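Local coordinates for protein lipolytic enzyme, G-D-S-L family (Bacteroides thetaiotaomicron, PDB 7BR2) that metabolises the drug diltiazem as an SGNH-type (GDSL family) serine esterase of a gut bacterium, at residues I29-Y43 with H213-F226. Residues are numbered along the deposited sequence; the frame is centred on the assembly and turned at random.
Sequences ITDGGRYHSFIWLYY and HMVMAYLFLKAQGF
The imidazole of His-213 is wedged into the turn between helices 28-32 and 35-46; Ile-29 O lies at the ring edge, near its plane, 3.0 Å from His-213 CE1. Gly-33 CA lies over one ring face, 3.6 Å from the centroid, in a CH-pi contact; Arg-34 N covers the same face. The Tyr-35 ring is coplanar with the imidazole and meets it rim to rim, CD2 against ND1. With CG lodged between its backbone N and carbonyl carbon (chi1 70°), the phenol points back to helix 28-32, where Tyr-35 OH and Thr-30 OG1 share a 2.6 Å hydrogen bond. Met-216 bends at its last torsion to set CE against Tyr-35 CD2 and Ile-29 CG2.

The axes of 35-43 and 213-223 come within 8.0 Å of each other and cross at -51°. Ala-217 CB packs against Phe-38 CB and Ile-39 CG1, while Met-214 SD sits obliquely by the Phe-38 ring. Farther along, both methyls of Leu-221 press on Tyr-42.

A Schellman motif with Gly-225 at C-prime ends helix 210-223 and turns Phe-226 back into an aromatic cluster. One face of Phe-226 receives Tyr-42 CE2, and its edge points at the face of Tyr-43 in an offset edge-to-face pair. Tyr-43 OH donates to Gln-224 OE1 at 2.5 Å, from above the amide plane, and is also bonded to the backbone N of Phe-16; a water joins Tyr-42 OH to Phe-226 O.

The contact thus joins the short helix beginning at Ser-28, the probable nucleophile of a triad with His-207 and Asp-204, and the helix that follows, to the one after His-207. An imidazole face leaving Gly-33 no room for a side chain and Gln-224 held by Tyr-43 are consistent with a fixed helix spacing there.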
loop_
_atom_site.group_PDB
_atom_site.type_symbol
_atom_site.label_atom_id
_atom_site.label_comp_id
_atom_site.label_asym_id
_atom_site.label_seq_id
_atom_site.Cartn_x
_atom_site.Cartn_y
_atom_site.Cartn_z
ATOM N N ILE A 29 -10.224 -0.546 -6.699
ATOM C CA ILE A 29 -9.533 -0.591 -5.414
ATOM C C ILE A 29 -8.058 -0.249 -5.601
ATOM O O ILE A 29 -7.483 0.539 -4.840
ATOM C CB ILE A 29 -9.742 -1.970 -4.760
ATOM C CG1 ILE A 29 -11.239 -2.151 -4.463
ATOM C CG2 ILE A 29 -8.881 -2.100 -3.513
ATOM C CD1 ILE A 29 -11.693 -3.590 -4.330
ATOM N N THR A 30 -7.452 -0.784 -6.667
ATOM C CA THR A 30 -6.086 -0.435 -7.044
ATOM C C THR A 30 -6.012 0.970 -7.636
ATOM O O THR A 30 -5.163 1.779 -7.245
ATOM C CB THR A 30 -5.576 -1.454 -8.057
ATOM O OG1 THR A 30 -5.601 -2.758 -7.469
ATOM C CG2 THR A 30 -4.172 -1.101 -8.539
ATOM N N ASP A 31 -6.891 1.265 -8.593
ATOM C CA ASP A 31 -6.853 2.527 -9.325
ATOM C C ASP A 31 -6.904 3.722 -8.382
ATOM O O ASP A 31 -5.999 4.566 -8.375
ATOM C CB ASP A 31 -8.015 2.547 -10.325
ATOM C CG ASP A 31 -8.030 3.789 -11.214
ATOM O OD1 ASP A 31 -7.126 4.639 -11.111
ATOM O OD2 ASP A 31 -8.938 3.865 -12.071
ATOM N N GLY A 32 -7.939 3.793 -7.552
ATOM C CA GLY A 32 -8.116 4.922 -6.675
ATOM C C GLY A 32 -7.547 4.753 -5.286
ATOM O O GLY A 32 -7.685 5.669 -4.467
ATOM N N GLY A 33 -6.908 3.620 -4.979
ATOM C CA GLY A 33 -6.419 3.356 -3.643
ATOM C C GLY A 33 -4.915 3.550 -3.476
ATOM O O GLY A 33 -4.169 3.781 -4.422
ATOM N N ARG A 34 -4.465 3.389 -2.226
ATOM C CA ARG A 34 -3.095 3.726 -1.863
ATOM C C ARG A 34 -2.269 2.557 -1.340
ATOM O O ARG A 34 -1.106 2.764 -0.974
ATOM C CB ARG A 34 -3.095 4.845 -0.814
ATOM C CG ARG A 34 -3.367 6.254 -1.363
ATOM C CD ARG A 34 -3.411 7.238 -0.214
ATOM N NE ARG A 34 -3.648 8.629 -0.606
ATOM C CZ ARG A 34 -4.840 9.146 -0.914
ATOM N NH1 ARG A 34 -5.935 8.393 -0.927
ATOM N NH2 ARG A 34 -4.933 10.428 -1.229
ATOM N N TYR A 35 -2.801 1.338 -1.327
ATOM C CA TYR A 35 -2.040 0.245 -0.740
ATOM C C TYR A 35 -0.683 0.108 -1.415
ATOM O O TYR A 35 0.329 -0.132 -0.744
ATOM C CB TYR A 35 -2.828 -1.066 -0.808
ATOM C CG TYR A 35 -2.999 -1.672 -2.189
ATOM C CD1 TYR A 35 -1.986 -2.439 -2.784
ATOM C CD2 TYR A 35 -4.193 -1.528 -2.880
ATOM C CE1 TYR A 35 -2.153 -3.008 -4.061
ATOM C CE2 TYR A 35 -4.377 -2.100 -4.144
ATOM C CZ TYR A 35 -3.358 -2.841 -4.726
ATOM O OH TYR A 35 -3.551 -3.389 -5.977
ATOM N N HIS A 36 -0.636 0.290 -2.740
ATOM C CA HIS A 36 0.629 0.180 -3.454
ATOM C C HIS A 36 1.550 1.335 -3.101
ATOM O O HIS A 36 2.770 1.151 -2.972
ATOM C CB HIS A 36 0.386 0.109 -4.966
ATOM C CG HIS A 36 -0.705 1.018 -5.457
ATOM N ND1 HIS A 36 -0.519 2.371 -5.659
ATOM C CD2 HIS A 36 -1.987 0.758 -5.810
ATOM C CE1 HIS A 36 -1.646 2.908 -6.092
ATOM N NE2 HIS A 36 -2.549 1.949 -6.202
ATOM N N SER A 37 0.978 2.526 -2.912
ATOM C CA SER A 37 1.773 3.664 -2.458
ATOM C C SER A 37 2.300 3.439 -1.038
ATOM O O SER A 37 3.438 3.801 -0.723
ATOM C CB SER A 37 0.938 4.943 -2.544
ATOM O OG SER A 37 1.719 6.096 -2.278
ATOM N N PHE A 38 1.491 2.828 -0.172
ATOM C CA PHE A 38 1.930 2.539 1.192
ATOM C C PHE A 38 3.035 1.481 1.197
ATOM O O PHE A 38 3.990 1.563 1.983
ATOM C CB PHE A 38 0.719 2.086 2.017
ATOM C CG PHE A 38 -0.338 3.162 2.208
ATOM C CD1 PHE A 38 -0.023 4.509 2.062
ATOM C CD2 PHE A 38 -1.646 2.817 2.544
ATOM C CE1 PHE A 38 -0.986 5.489 2.247
ATOM C CE2 PHE A 38 -2.622 3.796 2.718
ATOM C CZ PHE A 38 -2.290 5.133 2.582
ATOM N N ILE A 39 2.937 0.499 0.298
ATOM C CA ILE A 39 3.988 -0.514 0.167
ATOM C C ILE A 39 5.298 0.119 -0.303
ATOM O O ILE A 39 6.386 -0.160 0.237
ATOM C CB ILE A 39 3.535 -1.635 -0.783
ATOM C CG1 ILE A 39 2.382 -2.446 -0.184
ATOM C CG2 ILE A 39 4.697 -2.552 -1.101
ATOM C CD1 ILE A 39 1.689 -3.392 -1.210
ATOM N N TRP A 40 5.221 0.965 -1.337
ATOM C CA TRP A 40 6.419 1.671 -1.781
ATOM C C TRP A 40 6.985 2.522 -0.650
ATOM O O TRP A 40 8.203 2.573 -0.465
ATOM C CB TRP A 40 6.113 2.523 -3.017
ATOM C CG TRP A 40 7.330 2.897 -3.839
ATOM C CD1 TRP A 40 8.640 2.611 -3.559
ATOM C CD2 TRP A 40 7.340 3.633 -5.075
ATOM N NE1 TRP A 40 9.456 3.125 -4.536
ATOM C CE2 TRP A 40 8.686 3.755 -5.479
ATOM C CE3 TRP A 40 6.337 4.204 -5.877
ATOM C CZ2 TRP A 40 9.058 4.423 -6.656
ATOM C CZ3 TRP A 40 6.707 4.868 -7.044
ATOM C CH2 TRP A 40 8.056 4.974 -7.419
ATOM N N LEU A 41 6.115 3.181 0.128
ATOM C CA LEU A 41 6.576 3.971 1.268
ATOM C C LEU A 41 7.382 3.116 2.245
ATOM O O LEU A 41 8.404 3.559 2.794
ATOM C CB LEU A 41 5.369 4.599 1.972
ATOM C CG LEU A 41 5.648 5.500 3.176
ATOM C CD1 LEU A 41 6.555 6.632 2.761
ATOM C CD2 LEU A 41 4.324 6.052 3.746
ATOM N N TYR A 42 6.926 1.890 2.487
ATOM C CA TYR A 42 7.714 0.986 3.313
ATOM C C TYR A 42 9.102 0.774 2.719
ATOM O O TYR A 42 10.116 0.891 3.416
ATOM C CB TYR A 42 7.006 -0.354 3.476
ATOM C CG TYR A 42 7.771 -1.310 4.357
ATOM C CD1 TYR A 42 7.598 -1.297 5.733
ATOM C CD2 TYR A 42 8.666 -2.229 3.812
ATOM C CE1 TYR A 42 8.295 -2.175 6.547
ATOM C CE2 TYR A 42 9.362 -3.111 4.618
ATOM C CZ TYR A 42 9.173 -3.079 5.984
ATOM O OH TYR A 42 9.857 -3.944 6.796
ATOM N N TYR A 43 9.171 0.451 1.425
ATOM C CA TYR A 43 10.496 0.202 0.847
ATOM C C TYR A 43 11.356 1.465 0.829
ATOM O O TYR A 43 12.578 1.378 0.970
ATOM C CB TYR A 43 10.372 -0.341 -0.577
ATOM C CG TYR A 43 10.086 -1.816 -0.647
ATOM C CD1 TYR A 43 8.801 -2.308 -0.478
ATOM C CD2 TYR A 43 11.114 -2.725 -0.861
ATOM C CE1 TYR A 43 8.548 -3.671 -0.537
ATOM C CE2 TYR A 43 10.877 -4.078 -0.915
ATOM C CZ TYR A 43 9.594 -4.551 -0.753
ATOM O OH TYR A 43 9.365 -5.911 -0.824
ATOM N N HIS A 213 -6.524 0.335 3.033
ATOM C CA HIS A 213 -5.368 0.222 2.152
ATOM C C HIS A 213 -4.083 0.057 2.949
ATOM O O HIS A 213 -3.173 -0.656 2.511
ATOM C CB HIS A 213 -5.307 1.437 1.223
ATOM C CG HIS A 213 -6.236 1.323 0.060
ATOM N ND1 HIS A 213 -5.926 0.593 -1.069
ATOM C CD2 HIS A 213 -7.503 1.762 -0.115
ATOM C CE1 HIS A 213 -6.953 0.612 -1.900
ATOM N NE2 HIS A 213 -7.921 1.320 -1.347
ATOM N N MET A 214 -4.005 0.653 4.138
ATOM C CA MET A 214 -2.817 0.441 4.954
ATOM C C MET A 214 -2.797 -0.978 5.512
ATOM O O MET A 214 -1.728 -1.588 5.613
ATOM C CB MET A 214 -2.744 1.480 6.069
ATOM C CG MET A 214 -1.404 1.524 6.779
ATOM S SD MET A 214 0.025 1.588 5.667
ATOM C CE MET A 214 1.027 0.270 6.341
ATOM N N VAL A 215 -3.965 -1.536 5.839
ATOM C CA VAL A 215 -4.019 -2.941 6.238
ATOM C C VAL A 215 -3.602 -3.833 5.081
ATOM O O VAL A 215 -2.887 -4.825 5.266
ATOM C CB VAL A 215 -5.421 -3.303 6.771
ATOM C CG1 VAL A 215 -5.594 -4.801 6.837
ATOM C CG2 VAL A 215 -5.629 -2.692 8.152
ATOM N N MET A 216 -4.039 -3.495 3.873
ATOM C CA MET A 216 -3.641 -4.271 2.704
ATOM C C MET A 216 -2.132 -4.212 2.503
ATOM O O MET A 216 -1.490 -5.227 2.193
ATOM C CB MET A 216 -4.367 -3.756 1.460
ATOM C CG MET A 216 -5.833 -4.101 1.439
ATOM S SD MET A 216 -6.775 -3.211 0.175
ATOM C CE MET A 216 -6.315 -4.140 -1.294
ATOM N N ALA A 217 -1.552 -3.022 2.668
ATOM C CA ALA A 217 -0.106 -2.888 2.571
ATOM C C ALA A 217 0.573 -3.722 3.640
ATOM O O ALA A 217 1.549 -4.428 3.360
ATOM C CB ALA A 217 0.292 -1.418 2.680
ATOM N N TYR A 218 0.056 -3.653 4.868
ATOM C CA TYR A 218 0.577 -4.437 5.980
ATOM C C TYR A 218 0.593 -5.916 5.632
ATOM O O TYR A 218 1.608 -6.598 5.797
ATOM C CB TYR A 218 -0.295 -4.186 7.219
ATOM C CG TYR A 218 -0.224 -5.291 8.243
ATOM C CD1 TYR A 218 0.863 -5.395 9.102
ATOM C CD2 TYR A 218 -1.215 -6.266 8.309
ATOM C CE1 TYR A 218 0.943 -6.411 10.022
ATOM C CE2 TYR A 218 -1.140 -7.293 9.217
ATOM C CZ TYR A 218 -0.062 -7.364 10.078
ATOM O OH TYR A 218 0.014 -8.396 10.989
ATOM N N LEU A 219 -0.522 -6.414 5.102
ATOM C CA LEU A 219 -0.621 -7.832 4.786
ATOM C C LEU A 219 0.328 -8.226 3.663
ATOM O O LEU A 219 0.946 -9.298 3.717
ATOM C CB LEU A 219 -2.063 -8.187 4.423
ATOM C CG LEU A 219 -3.026 -8.135 5.611
ATOM C CD1 LEU A 219 -4.482 -8.181 5.157
ATOM C CD2 LEU A 219 -2.691 -9.283 6.585
ATOM N N PHE A 220 0.468 -7.375 2.637
ATOM C CA PHE A 220 1.387 -7.716 1.553
ATOM C C PHE A 220 2.827 -7.695 2.043
ATOM O O PHE A 220 3.635 -8.550 1.658
ATOM C CB PHE A 220 1.194 -6.761 0.370
ATOM C CG PHE A 220 1.926 -7.175 -0.875
ATOM C CD1 PHE A 220 1.303 -7.956 -1.839
ATOM C CD2 PHE A 220 3.236 -6.786 -1.084
ATOM C CE1 PHE A 220 1.991 -8.347 -2.983
ATOM C CE2 PHE A 220 3.919 -7.159 -2.229
ATOM C CZ PHE A 220 3.294 -7.942 -3.180
ATOM N N LEU A 221 3.154 -6.756 2.925
ATOM C CA LEU A 221 4.495 -6.727 3.497
ATOM C C LEU A 221 4.741 -7.944 4.382
ATOM O O LEU A 221 5.853 -8.481 4.415
ATOM C CB LEU A 221 4.687 -5.440 4.297
ATOM C CG LEU A 221 4.667 -4.191 3.420
ATOM C CD1 LEU A 221 4.591 -2.944 4.274
ATOM C CD2 LEU A 221 5.891 -4.184 2.510
ATOM N N LYS A 222 3.709 -8.408 5.089
ATOM C CA LYS A 222 3.862 -9.622 5.887
ATOM C C LYS A 222 4.059 -10.834 4.983
ATOM O O LYS A 222 4.883 -11.708 5.274
ATOM C CB LYS A 222 2.669 -9.789 6.845
ATOM C CG LYS A 222 2.613 -11.124 7.618
ATOM C CD LYS A 222 1.727 -11.037 8.884
ATOM C CE LYS A 222 0.398 -11.706 8.609
ATOM N NZ LYS A 222 -0.539 -11.678 9.752
ATOM N N ALA A 223 3.355 -10.875 3.855
ATOM C CA ALA A 223 3.582 -11.927 2.873
ATOM C C ALA A 223 4.976 -11.859 2.264
ATOM O O ALA A 223 5.454 -12.858 1.718
ATOM C CB ALA A 223 2.523 -11.862 1.769
ATOM N N GLN A 224 5.636 -10.710 2.326
ATOM C CA GLN A 224 7.019 -10.609 1.875
ATOM C C GLN A 224 8.021 -10.840 3.007
ATOM O O GLN A 224 9.226 -10.623 2.815
ATOM C CB GLN A 224 7.263 -9.251 1.205
ATOM C CG GLN A 224 6.479 -9.059 -0.098
ATOM C CD GLN A 224 6.957 -7.847 -0.901
ATOM O OE1 GLN A 224 7.030 -6.737 -0.374
ATOM N NE2 GLN A 224 7.253 -8.052 -2.183
ATOM N N GLY A 225 7.552 -11.270 4.179
ATOM C CA GLY A 225 8.461 -11.676 5.232
ATOM C C GLY A 225 9.004 -10.566 6.103
ATOM O O GLY A 225 10.080 -10.734 6.685
ATOM N N PHE A 226 8.313 -9.424 6.187
ATOM C CA PHE A 226 8.770 -8.297 6.991
ATOM C C PHE A 226 8.107 -8.216 8.362
ATOM O O PHE A 226 8.497 -7.361 9.168
ATOM C CB PHE A 226 8.515 -6.981 6.242
ATOM C CG PHE A 226 9.211 -6.898 4.910
ATOM C CD1 PHE A 226 10.550 -7.246 4.786
ATOM C CD2 PHE A 226 8.516 -6.499 3.778
ATOM C CE1 PHE A 226 11.190 -7.184 3.558
ATOM C CE2 PHE A 226 9.143 -6.436 2.546
ATOM C CZ PHE A 226 10.480 -6.780 2.431
HETATM O O HOH W 1 9.189 -4.863 9.403
#